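PDB 3PY9: protein kinase from Staphylococcus aureus subsp. aureus Mu50, which probably binds muropeptides of the cell wall through its extracellular PASTA domains and so regulates its own intracellular Ser/Thr kinase domain. Local coordinates for residues K15-A20 with L29-I34; Q22-N27 with V64-S69; I239-N244 with T248-F253; I261-R266 with Y275-D280. All blocks are in the same frame, centred on the assembly; numbering follows the deposited sequence.

Contact 1: residues K15-A20 with L29-I34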
# COMPACT_ATOMS: atom_id res chain seq x y z
N LYS A 15 32.18 -9.69 38.65
CA LYS A 15 33.35 -8.80 38.71
C LYS A 15 34.14 -8.78 37.39
O LYS A 15 33.89 -9.60 36.50
CB LYS A 15 34.27 -9.21 39.86
CG LYS A 15 33.69 -8.92 41.24
CD LYS A 15 34.62 -9.37 42.33
CE LYS A 15 34.22 -8.79 43.68
NZ LYS A 15 32.77 -8.96 44.04
N SER A 16 35.09 -7.86 37.28
CA SER A 16 36.03 -7.84 36.15
C SER A 16 37.28 -8.73 36.42
O SER A 16 37.57 -9.10 37.56
CB SER A 16 36.47 -6.41 35.86
OG SER A 16 37.38 -5.99 36.86
N VAL A 17 38.00 -9.06 35.34
CA VAL A 17 39.23 -9.86 35.42
C VAL A 17 40.27 -9.13 36.27
O VAL A 17 41.00 -9.74 37.07
CB VAL A 17 39.80 -10.16 34.00
CG1 VAL A 17 41.22 -10.65 34.08
CG2 VAL A 17 38.96 -11.19 33.28
N LYS A 18 40.33 -7.82 36.06
CA LYS A 18 41.19 -6.91 36.79
C LYS A 18 40.97 -7.11 38.30
O LYS A 18 41.90 -7.49 39.01
CB LYS A 18 40.88 -5.47 36.34
CG LYS A 18 41.96 -4.42 36.67
CD LYS A 18 41.38 -2.99 36.65
CE LYS A 18 42.48 -1.93 36.78
NZ LYS A 18 43.17 -1.93 38.10
N GLU A 19 39.72 -6.94 38.76
CA GLU A 19 39.37 -7.19 40.16
C GLU A 19 39.55 -8.65 40.59
O GLU A 19 40.08 -8.91 41.68
CB GLU A 19 37.92 -6.82 40.46
CG GLU A 19 37.38 -5.51 39.94
CD GLU A 19 35.86 -5.49 40.09
OE1 GLU A 19 35.40 -5.84 41.21
OE2 GLU A 19 35.13 -5.17 39.13
N ALA A 20 39.09 -9.60 39.77
CA ALA A 20 39.19 -11.02 40.13
C ALA A 20 40.61 -11.47 40.48
O ALA A 20 40.81 -12.17 41.46
CB ALA A 20 38.58 -11.91 39.04
N LEU A 29 46.04 -17.43 45.55
CA LEU A 29 45.55 -18.22 44.41
C LEU A 29 45.93 -17.49 43.15
O LEU A 29 46.14 -16.27 43.18
CB LEU A 29 44.01 -18.33 44.45
CG LEU A 29 43.29 -18.95 45.66
CD1 LEU A 29 41.79 -18.83 45.51
CD2 LEU A 29 43.70 -20.40 45.88
N LYS A 30 45.99 -18.22 42.03
CA LYS A 30 46.35 -17.63 40.74
C LYS A 30 45.15 -17.51 39.80
O LYS A 30 44.28 -18.39 39.81
CB LYS A 30 47.45 -18.45 40.05
CG LYS A 30 48.87 -18.15 40.53
CD LYS A 30 49.18 -18.74 41.91
CE LYS A 30 50.58 -18.32 42.41
NZ LYS A 30 51.66 -19.29 42.00
N LEU A 31 45.13 -16.44 39.00
CA LEU A 31 44.17 -16.36 37.91
C LEU A 31 44.48 -17.48 36.92
O LEU A 31 45.60 -17.60 36.44
CB LEU A 31 44.22 -14.99 37.22
CG LEU A 31 43.30 -14.80 36.01
CD1 LEU A 31 41.80 -14.89 36.42
CD2 LEU A 31 43.59 -13.49 35.28
N GLY A 32 43.49 -18.31 36.63
CA GLY A 32 43.70 -19.43 35.73
C GLY A 32 43.42 -19.02 34.30
O GLY A 32 43.71 -17.89 33.90
N LYS A 33 42.83 -19.93 33.54
CA LYS A 33 42.53 -19.63 32.16
C LYS A 33 41.33 -18.69 32.05
O LYS A 33 40.46 -18.67 32.91
CB LYS A 33 42.33 -20.93 31.37
CG LYS A 33 43.64 -21.69 31.13
CD LYS A 33 44.65 -20.77 30.41
CE LYS A 33 46.09 -21.31 30.39
NZ LYS A 33 47.09 -20.18 30.19
N ILE A 34 41.32 -17.88 31.00
CA ILE A 34 40.20 -16.98 30.74
C ILE A 34 39.51 -17.44 29.48
O ILE A 34 40.14 -17.61 28.44
CB ILE A 34 40.69 -15.52 30.56
CG1 ILE A 34 41.39 -15.01 31.82
CG2 ILE A 34 39.52 -14.59 30.18
CD1 ILE A 34 42.28 -13.81 31.56
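V17 meets L31 and I34 where the helix of a PASTA domain begins to lie over its three-stranded sheet. The contact is purely apolar. V17 CG1 does all the touching from the helix side. V17 CG1 stands 3.9 Å from L31 CD2. V17 CG1 is 4.2 Å from I34 CD1. L31 CD2 and I34 CD1 are themselves 4.0 Å apart, which makes the three methyl carbons a nearly equilateral triangle. The side chains of V17 and L31 cross at about a right angle. V17 CG1 is turned opposite its own backbone N (chi1 165°) and is thereby presented to the strand.

L31 and I34 are three positions apart, yet both send their CB toward the helix. A regular strand alternates its faces, so the alternation is broken between them, at G32 and K33. There the K33 backbone N donates to D65 OD1 of the neighbouring strand 63-69. I34 also rests on V66 and I68 of that strand. The site is near the surface, and I34 is exposed.

V17 is the first helical residue, and the residue before it caps the helix. S16 is the N-cap and forms a capping box with E19. The return bond, S16 N to E19 OE2, is weak at 3.3 Å. The forward bond is nearly straight: E19 N reaches S16 OG at 3.2 Å with an angle of 176° at the hydrogen.

Contact 2: residues Q22-N27 with V64-S69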
# COMPACT_ATOMS: atom_id res chain seq x y z
N GLN A 22 43.10 -9.57 41.45
CA GLN A 22 43.26 -8.91 42.75
C GLN A 22 42.69 -9.74 43.92
O GLN A 22 43.39 -9.98 44.90
CB GLN A 22 42.65 -7.51 42.69
CG GLN A 22 43.52 -6.48 41.99
CD GLN A 22 44.33 -5.63 42.95
OE1 GLN A 22 45.09 -4.74 42.53
NE2 GLN A 22 44.17 -5.89 44.25
N ILE A 23 41.43 -10.20 43.82
CA ILE A 23 40.87 -11.06 44.89
C ILE A 23 41.61 -12.41 45.01
O ILE A 23 41.80 -12.90 46.12
CB ILE A 23 39.32 -11.26 44.75
CG1 ILE A 23 38.55 -9.99 45.11
CG2 ILE A 23 38.82 -12.36 45.67
CD1 ILE A 23 38.05 -9.23 43.92
N PHE A 24 42.01 -13.00 43.88
CA PHE A 24 42.70 -14.30 43.90
C PHE A 24 44.09 -14.20 44.54
O PHE A 24 44.48 -15.09 45.32
CB PHE A 24 42.85 -14.91 42.49
CG PHE A 24 41.54 -15.32 41.83
CD1 PHE A 24 40.44 -15.74 42.58
CD2 PHE A 24 41.44 -15.32 40.45
CE1 PHE A 24 39.24 -16.12 41.95
CE2 PHE A 24 40.25 -15.70 39.81
CZ PHE A 24 39.15 -16.10 40.56
N ASN A 25 44.85 -13.16 44.19
CA ASN A 25 46.21 -12.99 44.70
C ASN A 25 46.20 -12.82 46.20
O ASN A 25 46.93 -13.50 46.93
CB ASN A 25 46.90 -11.79 44.05
CG ASN A 25 47.30 -12.04 42.62
OD1 ASN A 25 47.36 -13.19 42.16
ND2 ASN A 25 47.60 -10.97 41.90
N LYS A 26 45.35 -11.89 46.64
CA LYS A 26 45.08 -11.66 48.05
C LYS A 26 44.78 -12.96 48.81
O LYS A 26 45.18 -13.11 49.96
CB LYS A 26 43.95 -10.63 48.20
CG LYS A 26 42.87 -10.92 49.27
CD LYS A 26 43.35 -10.70 50.73
CE LYS A 26 42.37 -11.31 51.74
NZ LYS A 26 41.07 -10.59 51.75
N ASN A 27 44.09 -13.88 48.14
CA ASN A 27 43.70 -15.17 48.74
C ASN A 27 44.72 -16.30 48.53
O ASN A 27 44.39 -17.47 48.76
CB ASN A 27 42.35 -15.62 48.15
CG ASN A 27 41.19 -15.38 49.09
OD1 ASN A 27 40.76 -16.29 49.81
ND2 ASN A 27 40.65 -14.17 49.06
N VAL A 64 42.46 -20.46 39.49
CA VAL A 64 41.01 -20.46 39.34
C VAL A 64 40.67 -19.94 37.96
O VAL A 64 40.90 -18.77 37.65
CB VAL A 64 40.27 -19.62 40.46
CG1 VAL A 64 38.75 -19.63 40.20
CG2 VAL A 64 40.54 -20.16 41.87
N ASP A 65 40.12 -20.83 37.14
CA ASP A 65 39.68 -20.47 35.79
C ASP A 65 38.46 -19.57 35.84
O ASP A 65 37.63 -19.71 36.73
CB ASP A 65 39.36 -21.72 34.97
CG ASP A 65 40.57 -22.59 34.75
OD1 ASP A 65 41.73 -22.10 34.94
OD2 ASP A 65 40.37 -23.76 34.36
N VAL A 66 38.35 -18.66 34.88
CA VAL A 66 37.20 -17.74 34.84
C VAL A 66 36.58 -17.70 33.46
O VAL A 66 37.27 -17.79 32.45
CB VAL A 66 37.59 -16.30 35.28
CG1 VAL A 66 38.14 -16.30 36.74
CG2 VAL A 66 38.61 -15.69 34.32
N VAL A 67 35.25 -17.62 33.43
CA VAL A 67 34.51 -17.41 32.18
C VAL A 67 33.95 -15.99 32.24
O VAL A 67 33.39 -15.60 33.26
CB VAL A 67 33.36 -18.41 32.02
CG1 VAL A 67 32.71 -18.25 30.66
CG2 VAL A 67 33.84 -19.87 32.23
N ILE A 68 34.13 -15.25 31.15
CA ILE A 68 33.75 -13.83 31.00
C ILE A 68 32.56 -13.66 30.04
O ILE A 68 32.45 -14.39 29.04
CB ILE A 68 34.95 -13.00 30.43
CG1 ILE A 68 36.23 -13.27 31.21
CG2 ILE A 68 34.67 -11.50 30.45
CD1 ILE A 68 36.14 -13.04 32.70
N SER A 69 31.65 -12.72 30.36
CA SER A 69 30.53 -12.42 29.47
C SER A 69 30.96 -11.70 28.20
O SER A 69 31.72 -10.72 28.26
CB SER A 69 29.45 -11.58 30.18
OG SER A 69 28.41 -11.24 29.25
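V64, which packs on F24, is tied by its backbone to the adjacent strand 30-37: V64 N probably donates a hydrogen bond to K30 O. The V64 side chain points toward the helix, in the interior of the PASTA domain. F24 reaches down to it from helix 17-26. The F24 ring has V64 over one face. V64 CB makes a CH-pi contact 4.0 Å from the centroid of the F24 ring and 22° off the normal, so it sits displaced toward the rim. V64 CG1 touches the same end of the ring, 3.6 Å from F24 CZ. V64 CG1 lies opposite the V64 backbone N (chi1 178°), which brings it to the ring.

V66 approaches differently. V66 CG1 lies in the plane of the ring, at the edge, 3.8 Å from F24 CE2. Two valines on one face of the strand thus hold the phenyl group from above and from the side. All three residues are buried, and no hydrogen bond joins the helix to the strand here.

Strand 63-69 is the middle strand of the sheet. It runs parallel to 30-37, whose L31 also touches F24, and antiparallel to 47-51, whose T50 touches V64 and V66.

Contact 3: residues I239-N244 with T248-F253; sequences IKDKDN and TEKGSF
The two backbones come nearest at I239 and K250, whose CA atoms are 6.1 Å apart, and no direct hydrogen bond joins them. A water spans part of the gap. The water accepts from I239 N at 2.7 Å. It also lies close to T248 O, but that distance is too short to be trusted in detail.

I239 and K250 make the sound direct contact. I239 CD1 packs against K250 CB at 3.5 Å. The N244 side chain also faces K250, but its amide is uncertain in the model. The K250 chain runs toward the D241-N244 turn, its CG opposite the backbone N (chi1 -168°). K250 NZ is modelled 4.3 Å from D241 OD2, though the position of the lysine end is uncertain. The charges are opposite, but the separation is beyond a salt bridge, so any attraction is probably modest. D241 OD2 also accepts a hydrogen bond from R266 N.

A classic beta bulge lies here: K250 and G251 both face V237 of strand 233-241. It sits where strand 251-255 joins the antiparallel sheet of the C-terminal PASTA-like domain. At the other end of the contact, D241 to N244 form a type I turn, with D241 N bonded to N244 O at 2.9 Å. On this turn K242 NZ forms a long salt bridge, 3.3 Å, to D243 OD2. D243 has further salt-bridge partners in K205 and K208. On the inner side of the sheet, I239 touches I263 and L265 of strand 259-265.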
# COMPACT_ATOMS: atom_id res chain seq x y z
N ILE A 239 -16.86 16.57 -29.82
CA ILE A 239 -17.77 17.71 -29.66
C ILE A 239 -17.96 18.05 -28.18
O ILE A 239 -18.07 17.15 -27.35
CB ILE A 239 -19.15 17.43 -30.35
CG1 ILE A 239 -19.09 17.78 -31.83
CG2 ILE A 239 -20.28 18.23 -29.76
CD1 ILE A 239 -18.58 16.67 -32.70
N LYS A 240 -17.95 19.34 -27.86
CA LYS A 240 -18.42 19.84 -26.56
C LYS A 240 -19.63 20.73 -26.81
O LYS A 240 -19.48 21.78 -27.42
CB LYS A 240 -17.34 20.64 -25.83
CG LYS A 240 -16.13 19.84 -25.41
CD LYS A 240 -15.14 20.66 -24.57
CE LYS A 240 -13.92 19.82 -24.21
NZ LYS A 240 -12.73 20.63 -23.82
N ASP A 241 -20.82 20.29 -26.39
CA ASP A 241 -22.06 21.08 -26.57
C ASP A 241 -23.06 20.79 -25.44
O ASP A 241 -22.65 20.38 -24.34
CB ASP A 241 -22.69 20.83 -27.95
CG ASP A 241 -23.17 19.39 -28.14
OD1 ASP A 241 -22.70 18.50 -27.41
OD2 ASP A 241 -24.03 19.16 -29.03
N LYS A 242 -24.36 20.97 -25.70
CA LYS A 242 -25.38 20.79 -24.64
C LYS A 242 -25.28 19.45 -23.89
O LYS A 242 -25.31 19.42 -22.66
CB LYS A 242 -26.81 21.03 -25.17
CG LYS A 242 -27.58 19.79 -25.69
CD LYS A 242 -27.14 19.35 -27.10
CE LYS A 242 -27.74 18.00 -27.53
NZ LYS A 242 -29.22 18.03 -27.65
N ASP A 243 -25.11 18.36 -24.64
CA ASP A 243 -25.18 17.01 -24.10
C ASP A 243 -23.90 16.20 -24.28
O ASP A 243 -23.90 14.97 -24.17
CB ASP A 243 -26.38 16.27 -24.70
CG ASP A 243 -27.68 16.60 -23.98
OD1 ASP A 243 -27.66 16.65 -22.74
OD2 ASP A 243 -28.71 16.80 -24.66
N ASN A 244 -22.81 16.90 -24.57
CA ASN A 244 -21.56 16.24 -24.89
C ASN A 244 -20.40 17.01 -24.30
O ASN A 244 -20.31 18.24 -24.44
CB ASN A 244 -21.43 16.07 -26.40
CG ASN A 244 -20.68 14.81 -26.78
OD1 ASN A 244 -19.58 14.54 -26.29
ND2 ASN A 244 -21.28 14.02 -27.68
N THR A 248 -15.33 11.49 -25.38
CA THR A 248 -15.01 10.53 -26.42
C THR A 248 -15.54 11.07 -27.75
O THR A 248 -16.26 12.08 -27.76
CB THR A 248 -15.61 9.13 -26.12
OG1 THR A 248 -17.01 9.26 -25.83
CG2 THR A 248 -14.90 8.49 -24.92
N GLU A 249 -15.16 10.44 -28.86
CA GLU A 249 -15.52 10.97 -30.17
C GLU A 249 -17.01 10.88 -30.49
O GLU A 249 -17.65 9.86 -30.23
CB GLU A 249 -14.65 10.39 -31.31
CG GLU A 249 -14.67 8.88 -31.49
CD GLU A 249 -13.55 8.19 -30.73
OE1 GLU A 249 -13.05 8.78 -29.74
OE2 GLU A 249 -13.18 7.06 -31.12
N LYS A 250 -17.56 11.97 -31.02
CA LYS A 250 -18.91 12.00 -31.54
C LYS A 250 -18.97 11.45 -32.97
O LYS A 250 -20.05 11.13 -33.48
CB LYS A 250 -19.43 13.44 -31.51
CG LYS A 250 -20.92 13.59 -31.76
CD LYS A 250 -21.71 13.47 -30.47
CE LYS A 250 -23.20 13.81 -30.67
NZ LYS A 250 -23.46 15.28 -30.75
N GLY A 251 -17.80 11.33 -33.60
CA GLY A 251 -17.69 10.86 -35.00
C GLY A 251 -16.43 10.04 -35.21
O GLY A 251 -15.39 10.35 -34.63
N SER A 252 -16.54 8.99 -36.02
CA SER A 252 -15.43 8.06 -36.28
C SER A 252 -15.61 7.40 -37.65
O SER A 252 -16.54 6.62 -37.86
CB SER A 252 -15.35 6.99 -35.19
OG SER A 252 -14.19 6.16 -35.33
N PHE A 253 -14.71 7.71 -38.59
CA PHE A 253 -14.81 7.23 -39.96
C PHE A 253 -13.49 7.34 -40.69
O PHE A 253 -12.64 8.16 -40.34
CB PHE A 253 -15.91 7.99 -40.72
CG PHE A 253 -15.74 9.49 -40.72
CD1 PHE A 253 -16.18 10.25 -39.64
CD2 PHE A 253 -15.17 10.13 -41.81
CE1 PHE A 253 -16.03 11.64 -39.63
CE2 PHE A 253 -15.01 11.52 -41.80
CZ PHE A 253 -15.45 12.27 -40.70
O HOH W 1 -17.30 14.29 -28.37

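Contact 4: residues I261-R266 with Y275-D280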
# COMPACT_ATOMS: atom_id res chain seq x y z
N ILE A 261 -17.24 17.64 -44.07
CA ILE A 261 -17.91 16.97 -42.96
C ILE A 261 -18.77 17.98 -42.23
O ILE A 261 -18.38 19.12 -42.07
CB ILE A 261 -16.88 16.26 -42.03
CG1 ILE A 261 -16.92 14.75 -42.28
CG2 ILE A 261 -17.10 16.54 -40.55
CD1 ILE A 261 -16.24 14.32 -43.56
N ASP A 262 -19.95 17.53 -41.82
CA ASP A 262 -20.89 18.40 -41.13
C ASP A 262 -20.95 18.00 -39.67
O ASP A 262 -20.98 16.81 -39.34
CB ASP A 262 -22.27 18.32 -41.79
CG ASP A 262 -22.21 18.50 -43.29
OD1 ASP A 262 -21.53 19.43 -43.77
OD2 ASP A 262 -22.84 17.71 -44.00
N ILE A 263 -20.93 18.99 -38.79
CA ILE A 263 -20.90 18.71 -37.36
C ILE A 263 -22.07 19.39 -36.65
O ILE A 263 -22.02 20.59 -36.39
CB ILE A 263 -19.55 19.09 -36.72
CG1 ILE A 263 -18.41 18.30 -37.38
CG2 ILE A 263 -19.58 18.79 -35.25
CD1 ILE A 263 -17.05 18.89 -37.14
N PRO A 264 -23.15 18.63 -36.36
CA PRO A 264 -24.28 19.20 -35.63
C PRO A 264 -23.91 19.56 -34.18
O PRO A 264 -23.37 18.72 -33.45
CB PRO A 264 -25.33 18.08 -35.67
CG PRO A 264 -24.53 16.83 -35.84
CD PRO A 264 -23.37 17.21 -36.71
N LEU A 265 -24.20 20.81 -33.80
CA LEU A 265 -24.00 21.29 -32.43
C LEU A 265 -25.29 21.88 -31.83
O LEU A 265 -25.99 22.67 -32.49
CB LEU A 265 -22.88 22.34 -32.38
CG LEU A 265 -21.56 22.05 -33.10
CD1 LEU A 265 -20.79 23.33 -33.26
CD2 LEU A 265 -20.74 21.01 -32.37
N ARG A 266 -25.60 21.49 -30.60
CA ARG A 266 -26.74 22.07 -29.88
C ARG A 266 -26.30 22.77 -28.58
O ARG A 266 -25.72 22.16 -27.68
CB ARG A 266 -27.85 21.04 -29.64
CG ARG A 266 -28.48 20.51 -30.93
CD ARG A 266 -29.95 20.12 -30.76
NE ARG A 266 -30.72 20.32 -32.00
CZ ARG A 266 -31.90 19.75 -32.29
NH1 ARG A 266 -32.50 18.92 -31.44
NH2 ARG A 266 -32.48 20.02 -33.46
N TYR A 275 -15.94 22.02 -31.53
CA TYR A 275 -15.53 20.74 -32.10
C TYR A 275 -14.03 20.68 -32.33
O TYR A 275 -13.39 21.70 -32.64
CB TYR A 275 -16.27 20.43 -33.39
CG TYR A 275 -15.96 21.33 -34.56
CD1 TYR A 275 -16.85 22.33 -34.94
CD2 TYR A 275 -14.78 21.17 -35.31
CE1 TYR A 275 -16.58 23.16 -36.02
CE2 TYR A 275 -14.49 21.99 -36.38
CZ TYR A 275 -15.41 22.99 -36.74
OH TYR A 275 -15.16 23.82 -37.81
N ILE A 276 -13.48 19.48 -32.16
CA ILE A 276 -12.13 19.17 -32.61
C ILE A 276 -12.25 18.04 -33.60
O ILE A 276 -12.99 17.09 -33.37
CB ILE A 276 -11.22 18.63 -31.48
CG1 ILE A 276 -11.37 19.44 -30.18
CG2 ILE A 276 -9.79 18.53 -31.96
CD1 ILE A 276 -10.52 20.65 -30.10
N VAL A 277 -11.51 18.15 -34.70
CA VAL A 277 -11.40 17.09 -35.69
C VAL A 277 -9.94 16.67 -35.76
O VAL A 277 -9.09 17.47 -36.17
CB VAL A 277 -11.81 17.56 -37.10
CG1 VAL A 277 -11.63 16.44 -38.10
CG2 VAL A 277 -13.25 18.09 -37.13
N LYS A 278 -9.66 15.42 -35.40
CA LYS A 278 -8.34 14.81 -35.54
C LYS A 278 -8.29 13.79 -36.68
O LYS A 278 -9.31 13.16 -37.00
CB LYS A 278 -7.95 14.11 -34.24
CG LYS A 278 -7.96 15.02 -33.03
CD LYS A 278 -7.39 14.30 -31.83
CE LYS A 278 -7.46 15.14 -30.58
NZ LYS A 278 -7.04 14.30 -29.44
N VAL A 279 -7.10 13.64 -37.28
CA VAL A 279 -6.87 12.72 -38.40
C VAL A 279 -5.63 11.91 -38.06
O VAL A 279 -4.53 12.47 -37.91
CB VAL A 279 -6.71 13.46 -39.78
CG1 VAL A 279 -6.29 12.50 -40.86
CG2 VAL A 279 -8.02 14.20 -40.19
N ASP A 280 -5.80 10.60 -37.91
CA ASP A 280 -4.73 9.75 -37.36
C ASP A 280 -4.06 10.34 -36.10
O ASP A 280 -2.83 10.37 -35.99
CB ASP A 280 -3.67 9.49 -38.43
CG ASP A 280 -4.12 8.49 -39.46
OD1 ASP A 280 -5.08 7.73 -39.23
OD2 ASP A 280 -3.50 8.44 -40.52
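I263 and Y275 meet in the core between two facing beta sheets of the C-terminal PASTA-like domain. I263 CD1 lies over one face of the Y275 ring in a CH-pi contact. I263 CD1 is 3.8 Å from the centroid of the Y275 ring and 19° off the normal. The methyl is shifted toward the CG and CD2 side, with I263 CD1 3.7 Å from Y275 CD2. The two side chains cross at about a right angle. Y275 CG lies between its own backbone N and carbonyl carbon (chi1 68°), which lays the ring flat beneath the isoleucine.

I263 CD1 also touches V277 CG2, at 3.9 Å. L265 comes to the ring from another direction: L265 CD1 is near the ring plane, at the edge, 4.4 Å from Y275 CD1.

The layout is a beta sandwich, consistent with membership of the E-set clan. Strand 259-265 pairs with 217-223 in one sheet, while strand 272-279 belongs to the other. Their axes pass 9.7 Å apart, too far for backbone pairing, and run roughly antiparallel at 150°. Across these two segments the contact is made by side chains, and the four that touch are buried. I263 also packs on V237 of strand 233-241, L265 touches V289, and Y275 touches K287.

Contacts 1 and 2 lie in the N-terminal PASTA domain, with centres 3 Å apart. Both join helix 17-26 to one sheet. Contact 1 is at the surface and has aliphatic methyls only; contact 2 is buried and built round an aromatic ring. Contacts 3 and 4 lie in the C-terminal domain, about 94 to 99 Å away centre to centre, with centres 8 Å apart. The contrast recurs without a helix. Contact 3 is a surface contact beside a turn and a bulge, with water and charged groups; contact 4 is buried and apolar. They meet where K242 N bonds, probably, to R266 O at 2.7 Å. Contacts 2 and 4 both place an aliphatic group over an aromatic face.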